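PDB 3DAO: putative Phosphate from Eubacterium rectale, which probably hydrolyses phosphate esters, as many haloacid dehalogenase-like hydrolases do, although its substrate is not known. Local coordinates for residues T26-T31 and S67-L72; K79-T84 and S217-R222. All coordinates share one frame; numbering follows the deposited sequence.

Both contacts are buried and apolar, bury similar areas (126 and 148 Å²), and use three side chains each with no hydrogen bond between their segments; their centres lie about 15 Å apart. They belong to the two faces of one Rossmann-like sheet. In contact 1, helix 66-72 packs on the loop that follows strand 23-26, beside a charged and probably catalytic motif. In contact 2, helix 212-222 packs on strand 81-84, and the partners are aliphatic alone. The two meet through Glu69 and Phe70 of helix 66-72, which touch Tyr82, the strand residue that turns from helix 212-222.

Contact 1: T26-T31 and S67-L72; sequences TDIDGT and SSEFKL
The loop after strand 23-26 carries a DxDx(T/V) pattern, the probable HAD motif I, and Ile28, between its two aspartates, meets Leu72 and Glu69 of helix 66-72. Ile28 CG2 and Leu72 CD2 approach tip to tip at 3.5 Å, tighter than usual van der Waals contact. The two branches of Ile28 divide the work: with CG1 anti to the carbonyl carbon (chi1 -58°), CD1 goes to Glu69 CG at 3.9 Å, while CG2 serves the leucine. Glu69 thus offers its aliphatic part, and its chain, extended beyond CG, crosses that of Ile28 at a slant. In HAD hydrolases the first aspartate of this motif is the nucleophile and the second the general acid/base, roles that Asp27 and Asp29 would fill here. The CB bonds of Asp27 and Ile28 leave the backbone roughly at right angles (about 100°); that of Ile28 points toward the helix, while the Asp27 carboxylate leads away from it. Thr31 OG1 is 2.6 Å from Asp27 OD1, a hydrogen bond that meets the carboxylate from 39° out of its plane, and the other oxygen, OD2, forms a salt bridge with Lys212. Asp29 OD1 pairs with Arg64.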
ATOM      1  N   THR A  26       5.907  -6.930   6.896  1.00 16.21           N
ATOM      2  CA  THR A  26       5.041  -7.829   6.166  1.00 16.80           C
ATOM      3  C   THR A  26       3.884  -7.108   5.521  1.00 18.04           C
ATOM      4  O   THR A  26       3.373  -6.121   6.079  1.00 17.34           O
ATOM      5  CB  THR A  26       4.478  -8.965   7.077  1.00 16.99           C
ATOM      6  OG1 THR A  26       3.694  -9.870   6.289  1.00 18.13           O
ATOM      7  CG2 THR A  26       3.587  -8.427   8.210  1.00 13.78           C
ATOM      8  N   ASP A  27       3.522  -7.536   4.297  1.00 17.82           N
ATOM      9  CA  ASP A  27       2.256  -7.058   3.741  1.00 19.68           C
ATOM     10  C   ASP A  27       1.160  -7.963   4.312  1.00 19.14           C
ATOM     11  O   ASP A  27       1.419  -8.847   5.137  1.00 18.19           O
ATOM     12  CB  ASP A  27       2.182  -6.772   2.207  1.00 22.84           C
ATOM     13  CG  ASP A  27       2.582  -7.922   1.332  1.00 29.90           C
ATOM     14  OD1 ASP A  27       2.785  -9.030   1.853  1.00 29.29           O
ATOM     15  OD2 ASP A  27       2.660  -7.697   0.081  1.00 26.72           O
ATOM     16  N   ILE A  28      -0.059  -7.710   3.890  1.00 19.28           N
ATOM     17  CA  ILE A  28      -1.198  -8.334   4.487  1.00 20.49           C
ATOM     18  C   ILE A  28      -1.987  -9.222   3.562  1.00 20.43           C
ATOM     19  O   ILE A  28      -2.178 -10.427   3.807  1.00 20.29           O
ATOM     20  CB  ILE A  28      -2.151  -7.214   5.015  1.00 22.51           C
ATOM     21  CG1 ILE A  28      -1.399  -6.330   6.031  1.00 23.58           C
ATOM     22  CG2 ILE A  28      -3.435  -7.798   5.604  1.00 20.10           C
ATOM     23  CD1 ILE A  28      -2.176  -5.122   6.517  1.00 21.65           C
ATOM     24  N   ASP A  29      -2.468  -8.592   2.509  1.00 20.41           N
ATOM     25  CA  ASP A  29      -3.403  -9.246   1.592  1.00 21.23           C
ATOM     26  C   ASP A  29      -2.798 -10.310   0.707  1.00 22.65           C
ATOM     27  O   ASP A  29      -2.004 -10.053  -0.203  1.00 24.37           O
ATOM     28  CB  ASP A  29      -4.168  -8.211   0.797  1.00 21.62           C
ATOM     29  CG  ASP A  29      -5.078  -7.363   1.683  1.00 23.23           C
ATOM     30  OD1 ASP A  29      -6.005  -7.898   2.324  1.00 23.08           O
ATOM     31  OD2 ASP A  29      -4.889  -6.135   1.692  1.00 24.71           O
ATOM     32  N   GLY A  30      -3.191 -11.530   1.024  1.00 20.98           N
ATOM     33  CA  GLY A  30      -2.701 -12.705   0.325  1.00 21.29           C
ATOM     34  C   GLY A  30      -1.443 -13.215   0.970  1.00 20.29           C
ATOM     35  O   GLY A  30      -0.867 -14.188   0.521  1.00 20.44           O
ATOM     36  N   THR A  31      -1.020 -12.546   2.039  1.00 19.40           N
ATOM     37  CA  THR A  31       0.208 -12.939   2.767  1.00 19.11           C
ATOM     38  C   THR A  31      -0.139 -13.501   4.136  1.00 19.58           C
ATOM     39  O   THR A  31       0.266 -14.607   4.478  1.00 19.36           O
ATOM     40  CB  THR A  31       1.174 -11.746   2.923  1.00 21.12           C
ATOM     41  OG1 THR A  31       1.644 -11.357   1.616  1.00 20.31           O
ATOM     42  CG2 THR A  31       2.367 -12.083   3.759  1.00 17.59           C
ATOM     43  N   SER A  67      -6.646   2.958   8.445  1.00 21.26           N
ATOM     44  CA  SER A  67      -7.807   2.506   9.212  1.00 20.46           C
ATOM     45  C   SER A  67      -7.961   1.002   9.166  1.00 19.31           C
ATOM     46  O   SER A  67      -8.315   0.368  10.164  1.00 19.46           O
ATOM     47  CB  SER A  67      -9.117   3.169   8.704  1.00 21.99           C
ATOM     48  OG  SER A  67      -9.344   2.875   7.326  1.00 26.11           O
ATOM     49  N   SER A  68      -7.688   0.438   8.000  1.00 17.66           N
ATOM     50  CA  SER A  68      -7.830  -0.993   7.761  1.00 17.62           C
ATOM     51  C   SER A  68      -6.727  -1.785   8.482  1.00 17.43           C
ATOM     52  O   SER A  68      -6.970  -2.812   9.116  1.00 17.30           O
ATOM     53  CB  SER A  68      -7.841  -1.307   6.274  1.00 17.88           C
ATOM     54  OG  SER A  68      -8.087  -2.691   6.081  1.00 20.17           O
ATOM     55  N   GLU A  69      -5.514  -1.262   8.430  1.00 16.79           N
ATOM     56  CA  GLU A  69      -4.398  -1.919   9.120  1.00 17.38           C
ATOM     57  C   GLU A  69      -4.600  -1.875  10.628  1.00 17.53           C
ATOM     58  O   GLU A  69      -4.351  -2.858  11.356  1.00 19.94           O
ATOM     59  CB  GLU A  69      -3.055  -1.241   8.789  1.00 15.11           C
ATOM     60  CG  GLU A  69      -2.636  -1.308   7.357  1.00 16.05           C
ATOM     61  CD  GLU A  69      -1.325  -0.577   7.080  1.00 18.88           C
ATOM     62  OE1 GLU A  69      -0.871   0.189   7.941  1.00 19.69           O
ATOM     63  OE2 GLU A  69      -0.732  -0.769   6.004  1.00 19.05           O
ATOM     64  N   PHE A  70      -5.103  -0.745  11.075  1.00 17.94           N
ATOM     65  CA  PHE A  70      -5.176  -0.434  12.526  1.00 19.16           C
ATOM     66  C   PHE A  70      -6.258  -1.313  13.142  1.00 21.13           C
ATOM     67  O   PHE A  70      -6.142  -1.766  14.281  1.00 22.85           O
ATOM     68  CB  PHE A  70      -5.463   1.050  12.724  1.00 19.40           C
ATOM     69  CG  PHE A  70      -4.959   1.643  14.021  1.00 23.12           C
ATOM     70  CD1 PHE A  70      -3.644   1.457  14.447  1.00 24.77           C
ATOM     71  CD2 PHE A  70      -5.771   2.524  14.738  1.00 24.94           C
ATOM     72  CE1 PHE A  70      -3.178   2.076  15.597  1.00 20.07           C
ATOM     73  CE2 PHE A  70      -5.307   3.153  15.854  1.00 24.54           C
ATOM     74  CZ  PHE A  70      -4.023   2.912  16.303  1.00 22.96           C
ATOM     75  N   LYS A  71      -7.283  -1.602  12.345  1.00 20.62           N
ATOM     76  CA  LYS A  71      -8.381  -2.484  12.813  1.00 21.43           C
ATOM     77  C   LYS A  71      -7.970  -3.963  12.827  1.00 19.36           C
ATOM     78  O   LYS A  71      -8.199  -4.685  13.784  1.00 18.21           O
ATOM     79  CB  LYS A  71      -9.637  -2.311  11.947  1.00 22.97           C
ATOM     80  CG  LYS A  71     -10.349  -0.989  12.132  1.00 29.91           C
ATOM     81  CD  LYS A  71     -11.545  -0.891  11.162  1.00 37.53           C
ATOM     82  CE  LYS A  71     -12.055   0.526  11.002  1.00 44.31           C
ATOM     83  NZ  LYS A  71     -13.052   0.604   9.873  1.00 51.01           N
ATOM     84  N   LEU A  72      -7.312  -4.402  11.770  1.00 18.49           N
ATOM     85  CA  LEU A  72      -6.920  -5.791  11.672  1.00 18.04           C
ATOM     86  C   LEU A  72      -5.960  -6.179  12.823  1.00 17.36           C
ATOM     87  O   LEU A  72      -6.004  -7.287  13.338  1.00 19.08           O
ATOM     88  CB  LEU A  72      -6.244  -6.061  10.334  1.00 20.52           C
ATOM     89  CG  LEU A  72      -5.838  -7.502  10.028  1.00 19.67           C
ATOM     90  CD1 LEU A  72      -7.075  -8.380   9.890  1.00 22.05           C
ATOM     91  CD2 LEU A  72      -4.945  -7.532   8.746  1.00 22.08           C
TER

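Contact 2: K79-T84 and S217-R222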
ATOM      1  N   LYS A  79       1.689  -1.033  19.311  1.00 18.96           N
ATOM      2  CA  LYS A  79       3.083  -1.459  19.342  1.00 20.77           C
ATOM      3  C   LYS A  79       3.724  -1.579  17.970  1.00 18.04           C
ATOM      4  O   LYS A  79       4.856  -2.004  17.859  1.00 18.57           O
ATOM      5  CB  LYS A  79       3.204  -2.874  19.941  1.00 22.78           C
ATOM      6  CG  LYS A  79       2.681  -3.100  21.288  1.00 32.19           C
ATOM      7  CD  LYS A  79       3.222  -4.392  21.821  1.00 31.54           C
ATOM      8  CE  LYS A  79       4.525  -4.221  22.589  1.00 32.14           C
ATOM      9  NZ  LYS A  79       4.533  -5.267  23.673  1.00 30.49           N
ATOM     10  N   LEU A  80       2.949  -1.249  16.954  1.00 17.90           N
ATOM     11  CA  LEU A  80       3.386  -1.425  15.554  1.00 17.08           C
ATOM     12  C   LEU A  80       3.729  -0.135  14.857  1.00 18.25           C
ATOM     13  O   LEU A  80       3.368   0.954  15.319  1.00 16.90           O
ATOM     14  CB  LEU A  80       2.270  -2.119  14.727  1.00 14.69           C
ATOM     15  CG  LEU A  80       1.713  -3.435  15.243  1.00 19.75           C
ATOM     16  CD1 LEU A  80       0.568  -3.949  14.384  1.00 19.62           C
ATOM     17  CD2 LEU A  80       2.858  -4.475  15.307  1.00 22.12           C
ATOM     18  N   LEU A  81       4.485  -0.291  13.754  1.00 16.83           N
ATOM     19  CA  LEU A  81       4.711   0.796  12.775  1.00 17.22           C
ATOM     20  C   LEU A  81       3.934   0.448  11.517  1.00 14.81           C
ATOM     21  O   LEU A  81       3.713  -0.721  11.193  1.00 16.36           O
ATOM     22  CB  LEU A  81       6.168   0.999  12.468  1.00 17.91           C
ATOM     23  CG  LEU A  81       6.980   1.625  13.605  1.00 21.69           C
ATOM     24  CD1 LEU A  81       8.438   1.647  13.207  1.00 24.00           C
ATOM     25  CD2 LEU A  81       6.479   3.011  13.927  1.00 26.11           C
ATOM     26  N   TYR A  82       3.455   1.488  10.850  1.00 14.70           N
ATOM     27  CA  TYR A  82       2.561   1.334   9.700  1.00 13.25           C
ATOM     28  C   TYR A  82       3.013   2.058   8.457  1.00 15.45           C
ATOM     29  O   TYR A  82       3.328   3.246   8.478  1.00 16.07           O
ATOM     30  CB  TYR A  82       1.173   1.891  10.055  1.00 14.81           C
ATOM     31  CG  TYR A  82       0.546   1.226  11.251  1.00 12.23           C
ATOM     32  CD1 TYR A  82       0.855   1.630  12.534  1.00 13.85           C
ATOM     33  CD2 TYR A  82      -0.358   0.190  11.100  1.00 12.48           C
ATOM     34  CE1 TYR A  82       0.295   1.010  13.622  1.00 13.81           C
ATOM     35  CE2 TYR A  82      -0.922  -0.443  12.201  1.00 16.72           C
ATOM     36  CZ  TYR A  82      -0.594  -0.038  13.450  1.00 14.19           C
ATOM     37  OH  TYR A  82      -1.172  -0.691  14.543  1.00 15.85           O
ATOM     38  N   ILE A  83       3.055   1.290   7.378  1.00 14.44           N
ATOM     39  CA  ILE A  83       3.286   1.818   6.037  1.00 13.98           C
ATOM     40  C   ILE A  83       1.978   1.519   5.298  1.00 14.78           C
ATOM     41  O   ILE A  83       1.529   0.369   5.215  1.00 15.06           O
ATOM     42  CB  ILE A  83       4.534   1.242   5.353  1.00 14.83           C
ATOM     43  CG1 ILE A  83       5.807   1.703   6.077  1.00 14.16           C
ATOM     44  CG2 ILE A  83       4.565   1.689   3.851  1.00 17.85           C
ATOM     45  CD1 ILE A  83       7.067   0.956   5.671  1.00 16.09           C
ATOM     46  N   THR A  84       1.348   2.576   4.786  1.00 14.07           N
ATOM     47  CA  THR A  84       0.021   2.456   4.218  1.00 15.41           C
ATOM     48  C   THR A  84      -0.032   2.938   2.788  1.00 17.19           C
ATOM     49  O   THR A  84       0.880   3.598   2.292  1.00 18.68           O
ATOM     50  CB  THR A  84      -1.016   3.315   5.029  1.00 16.70           C
ATOM     51  OG1 THR A  84      -0.943   4.708   4.665  1.00 17.59           O
ATOM     52  CG2 THR A  84      -0.816   3.171   6.562  1.00 16.46           C
ATOM     53  N   SER A 217      12.626   1.912   3.658  1.00 19.84           N
ATOM     54  CA  SER A 217      13.991   2.417   3.801  1.00 21.87           C
ATOM     55  C   SER A 217      14.046   3.620   4.731  1.00 22.86           C
ATOM     56  O   SER A 217      15.007   3.812   5.474  1.00 23.19           O
ATOM     57  CB  SER A 217      14.567   2.797   2.437  1.00 22.97           C
ATOM     58  OG  SER A 217      14.687   1.655   1.633  1.00 28.62           O
ATOM     59  N   TYR A 218      12.986   4.415   4.681  1.00 22.89           N
ATOM     60  CA  TYR A 218      12.836   5.574   5.542  1.00 22.38           C
ATOM     61  C   TYR A 218      12.899   5.156   7.012  1.00 22.20           C
ATOM     62  O   TYR A 218      13.617   5.776   7.845  1.00 20.88           O
ATOM     63  CB  TYR A 218      11.545   6.351   5.238  1.00 22.78           C
ATOM     64  CG  TYR A 218      11.207   7.319   6.311  1.00 21.06           C
ATOM     65  CD1 TYR A 218      11.737   8.608   6.306  1.00 26.79           C
ATOM     66  CD2 TYR A 218      10.425   6.939   7.397  1.00 23.34           C
ATOM     67  CE1 TYR A 218      11.448   9.477   7.326  1.00 25.68           C
ATOM     68  CE2 TYR A 218      10.145   7.795   8.410  1.00 25.78           C
ATOM     69  CZ  TYR A 218      10.668   9.065   8.382  1.00 23.92           C
ATOM     70  OH  TYR A 218      10.373   9.897   9.416  1.00 33.14           O
ATOM     71  N   LEU A 219      12.165   4.081   7.318  1.00 20.79           N
ATOM     72  CA  LEU A 219      12.134   3.535   8.669  1.00 20.67           C
ATOM     73  C   LEU A 219      13.455   2.900   9.056  1.00 20.51           C
ATOM     74  O   LEU A 219      13.929   3.095  10.182  1.00 21.86           O
ATOM     75  CB  LEU A 219      11.010   2.520   8.878  1.00 20.17           C
ATOM     76  CG  LEU A 219       9.610   3.079   9.073  1.00 20.67           C
ATOM     77  CD1 LEU A 219       8.568   1.934   9.220  1.00 18.75           C
ATOM     78  CD2 LEU A 219       9.568   4.086  10.267  1.00 19.29           C
ATOM     79  N   ILE A 220      14.034   2.142   8.130  1.00 20.36           N
ATOM     80  CA  ILE A 220      15.290   1.454   8.400  1.00 22.40           C
ATOM     81  C   ILE A 220      16.336   2.480   8.805  1.00 24.95           C
ATOM     82  O   ILE A 220      17.039   2.315   9.812  1.00 26.76           O
ATOM     83  CB  ILE A 220      15.784   0.634   7.216  1.00 21.60           C
ATOM     84  CG1 ILE A 220      14.893  -0.604   7.039  1.00 19.66           C
ATOM     85  CG2 ILE A 220      17.223   0.193   7.467  1.00 26.53           C
ATOM     86  CD1 ILE A 220      15.003  -1.271   5.659  1.00 18.35           C
ATOM     87  N   ASP A 221      16.369   3.572   8.050  1.00 25.88           N
ATOM     88  CA  ASP A 221      17.314   4.652   8.304  1.00 27.49           C
ATOM     89  C   ASP A 221      17.002   5.310   9.611  1.00 27.52           C
ATOM     90  O   ASP A 221      17.896   5.632  10.363  1.00 27.98           O
ATOM     91  CB  ASP A 221      17.263   5.730   7.242  1.00 27.58           C
ATOM     92  CG  ASP A 221      18.078   6.958   7.632  1.00 37.41           C
ATOM     93  OD1 ASP A 221      19.330   6.865   7.539  1.00 41.82           O
ATOM     94  OD2 ASP A 221      17.473   7.999   8.032  1.00 34.11           O
ATOM     95  N   ARG A 222      15.717   5.548   9.852  1.00 26.65           N
ATOM     96  CA  ARG A 222      15.284   6.244  11.066  1.00 27.50           C
ATOM     97  C   ARG A 222      15.740   5.543  12.318  1.00 27.30           C
ATOM     98  O   ARG A 222      16.044   6.171  13.336  1.00 26.11           O
ATOM     99  CB  ARG A 222      13.756   6.350  11.132  1.00 26.65           C
ATOM    100  CG  ARG A 222      13.244   7.031  12.396  1.00 32.05           C
ATOM    101  CD  ARG A 222      11.779   7.311  12.281  1.00 33.81           C
ATOM    102  NE  ARG A 222      11.194   7.975  13.446  1.00 36.19           N
ATOM    103  CZ  ARG A 222      11.063   9.294  13.569  1.00 36.25           C
ATOM    104  NH1 ARG A 222      11.492  10.107  12.618  1.00 36.45           N
ATOM    105  NH2 ARG A 222      10.502   9.804  14.653  1.00 39.53           N
TER
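Leu81 is the first residue of 79-84 to touch 217-222, and it does so through Leu219. Its CG stands anti to the carbonyl carbon (chi1 -71°), which carries the branch out from the strand so that CD1 lies 4.0 Å from Leu219 CD2 and equally near Leu219 CD1. The Leu81 stem takes part as well, with CB at 4.1 Å from Leu219 CD1, and the two side chains cross at a slant. Tyr82, next in the strand, has its CB directed away from the helix, as the alternation of a beta strand requires. Its ring lies on the other face of the sheet, edge-to-face with Phe66 and also against Phe70, while its OH hydrogen-bonds to Lys77 O. Strand 81-84 runs parallel to 57-61 and antiparallel to 89-91 in the Rossmann-like core sheet of the HAD fold; in the backbone, Leu81 bonds to Phe58 and Val60, and Ile83 to Val60 and Ser62, each bridging alternate residues as parallel pairing does. Ile83 returns to the helix side. Its CD1 reaches Leu219 CD1 at 4.0 Å, end to end, and CG1 stands slightly farther from the same methyl at 4.2 Å. Leu219 CD1 is thus shared by both strand residues, whereas CD2 serves Leu81 alone within these segments. The closest pair of CA atoms, Leu81 CA and Leu219 CA, is 8.9 Å apart, a separation spanned by side chains that meet largely at their methyls. Val90 of the adjacent strand 89-91 and Leu97 of strand 96-99 beyond it also touch Leu219.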